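Local coordinates for protein group 3 allergen SMIPP-S Yv6023A04 (Sarcoptes scabiei type hominis, PDB 3H7O) that is an inactivated member of the trypsin-like S1 serine protease family from the scabies mite, a paralogue probably unable to cleave peptide bonds as its active relatives do, at residues A[39-44]-A[87-92]. The protein carries 3 engineered substitutions. Residues are numbered along the deposited sequence; the frame is centred on the assembly and turned at random.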
loop_
_atom_site.group_PDB
_atom_site.type_symbol
_atom_site.label_atom_id
_atom_site.label_comp_id
_atom_site.label_asym_id
_atom_site.label_seq_id
_atom_site.Cartn_x
_atom_site.Cartn_y
_atom_site.Cartn_z
ATOM N N LEU A 39 -5.659 -3.331 4.133
ATOM C CA LEU A 39 -4.309 -3.879 4.009
ATOM C C LEU A 39 -3.303 -2.762 3.743
ATOM O O LEU A 39 -3.488 -1.955 2.829
ATOM C CB LEU A 39 -4.253 -4.918 2.880
ATOM C CG LEU A 39 -3.011 -5.814 2.763
ATOM C CD1 LEU A 39 -2.938 -6.800 3.919
ATOM C CD2 LEU A 39 -3.022 -6.561 1.440
ATOM N N THR A 40 -2.235 -2.725 4.538
ATOM C CA THR A 40 -1.210 -1.690 4.400
ATOM C C THR A 40 0.194 -2.257 4.648
ATOM O O THR A 40 0.369 -3.477 4.760
ATOM C CB THR A 40 -1.520 -0.456 5.315
ATOM O OG1 THR A 40 -0.644 0.630 4.995
ATOM C CG2 THR A 40 -1.402 -0.800 6.806
ATOM N N ALA A 41 1.190 -1.378 4.708
ATOM C CA ALA A 41 2.545 -1.785 5.049
ATOM C C ALA A 41 2.699 -1.791 6.567
ATOM O O ALA A 41 2.189 -0.902 7.250
ATOM C CB ALA A 41 3.557 -0.850 4.403
ATOM N N ALA A 42 3.397 -2.793 7.092
ATOM C CA ALA A 42 3.591 -2.918 8.535
ATOM C C ALA A 42 4.415 -1.786 9.161
ATOM O O ALA A 42 4.131 -1.371 10.289
ATOM C CB ALA A 42 4.191 -4.274 8.885
ATOM N N HIS A 43 5.421 -1.278 8.449
ATOM C CA HIS A 43 6.328 -0.307 9.074
ATOM C C HIS A 43 5.661 1.027 9.443
ATOM O O HIS A 43 6.123 1.726 10.340
ATOM C CB HIS A 43 7.648 -0.129 8.297
ATOM C CG HIS A 43 7.526 0.637 7.017
ATOM N ND1 HIS A 43 7.444 2.014 6.977
ATOM C CD2 HIS A 43 7.525 0.224 5.728
ATOM C CE1 HIS A 43 7.377 2.411 5.718
ATOM N NE2 HIS A 43 7.427 1.345 4.941
ATOM N N CYS A 44 4.558 1.340 8.764
ATOM C CA CYS A 44 3.762 2.537 9.039
ATOM C C CYS A 44 2.958 2.442 10.342
ATOM O O CYS A 44 2.691 3.461 10.987
ATOM C CB CYS A 44 2.795 2.809 7.878
ATOM S SG CYS A 44 3.551 2.939 6.229
ATOM N N GLU A 87 11.308 -7.272 6.744
ATOM C CA GLU A 87 10.756 -8.530 6.260
ATOM C C GLU A 87 9.306 -8.621 6.739
ATOM O O GLU A 87 9.002 -8.216 7.866
ATOM C CB GLU A 87 11.572 -9.714 6.792
ATOM C CG GLU A 87 11.431 -10.984 5.969
ATOM C CD GLU A 87 12.254 -12.160 6.496
ATOM O OE1 GLU A 87 13.324 -11.943 7.109
ATOM O OE2 GLU A 87 11.827 -13.315 6.282
ATOM N N ASN A 88 8.424 -9.136 5.880
ATOM C CA ASN A 88 6.983 -9.232 6.176
ATOM C C ASN A 88 6.361 -7.862 6.459
ATOM O O ASN A 88 5.692 -7.663 7.474
ATOM C CB ASN A 88 6.718 -10.198 7.341
ATOM C CG ASN A 88 7.280 -11.583 7.092
ATOM O OD1 ASN A 88 7.127 -12.139 6.006
ATOM N ND2 ASN A 88 7.939 -12.146 8.097
ATOM N N ASP A 89 6.594 -6.926 5.546
ATOM C CA ASP A 89 6.147 -5.549 5.700
ATOM C C ASP A 89 4.707 -5.397 5.217
ATOM O O ASP A 89 4.424 -4.709 4.231
ATOM C CB ASP A 89 7.085 -4.610 4.942
ATOM C CG ASP A 89 6.975 -3.172 5.406
ATOM O OD1 ASP A 89 6.163 -2.876 6.312
ATOM O OD2 ASP A 89 7.715 -2.335 4.856
ATOM N N ILE A 90 3.805 -6.044 5.946
ATOM C CA ILE A 90 2.398 -6.108 5.593
ATOM C C ILE A 90 1.565 -6.137 6.886
ATOM O O ILE A 90 1.968 -6.746 7.881
ATOM C CB ILE A 90 2.124 -7.338 4.681
ATOM C CG1 ILE A 90 0.726 -7.268 4.060
ATOM C CG2 ILE A 90 2.399 -8.667 5.431
ATOM C CD1 ILE A 90 0.493 -8.282 2.950
ATOM N N ALA A 91 0.428 -5.450 6.877
ATOM C CA ALA A 91 -0.412 -5.351 8.067
ATOM C C ALA A 91 -1.871 -5.200 7.693
ATOM O O ALA A 91 -2.201 -4.597 6.668
ATOM C CB ALA A 91 0.028 -4.176 8.936
ATOM N N ILE A 92 -2.741 -5.744 8.537
ATOM C CA ILE A 92 -4.178 -5.571 8.376
ATOM C C ILE A 92 -4.707 -4.689 9.500
ATOM O O ILE A 92 -4.443 -4.942 10.678
ATOM C CB ILE A 92 -4.921 -6.926 8.338
ATOM C CG1 ILE A 92 -4.452 -7.740 7.126
ATOM C CG2 ILE A 92 -6.440 -6.706 8.271
ATOM C CD1 ILE A 92 -4.866 -9.206 7.147
#
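An antiparallel strand pairing that runs out into the His-Asp corner of a trypsin-like fold joins 39-44 to 87-92, a buried contact that begins between strands 37-40 and 91-95 of the six-stranded barrel and continues into the chain beyond their ends. Thr40 and Ala91 form a hydrogen-bonded pair: Thr40 N reaches Ala91 O at 2.8 Å, nearly straight, while Ala91 N meets Thr40 O at 2.9 Å from well above the carbonyl plane. The Leu39-Ile92 pair beside it is non-hydrogen-bonded. With CG anti to the backbone N (chi1 -168°), Leu39 lays CD1 across both isoleucines, 3.7 Å from Ile90 CG1 and 3.7 Å from Ile92 CG1. On the other face the methyl groups of Ala91 and Ala42 pack together, CB to CB 4.2 Å.

Beyond the paired strands Asp89, centre of an inverse gamma turn, extends its carboxylate to the backbone of the short, weakly bonded helix at about 42-45. Asp89 OD1 accepts the N-H of His43, 2.8 Å from His43 N, in a somewhat bent bond arriving nearly end-on to the C-O bond, and lies 2.9 Å from Ala42 N. This grip ties the carboxylate to the backbone that carries His43; the planes of the imidazole and the Asp89 carboxylate are 48° apart. The TAAHC and DIAI sequences place both residues where active S1 proteases keep the triad histidine and aspartate; Ala183, which His43 also touches, lies in a GDAG sequence and stands where the family's nucleophilic serine would be expected.

Helix 218-225 packs on Leu39, Ile90 and Ile92, strand 68-78 covers Ala42 and Ala91 through Leu78, and strand 26-32 flanks 37-40, with the Cys44-Cys28 disulfide alongside.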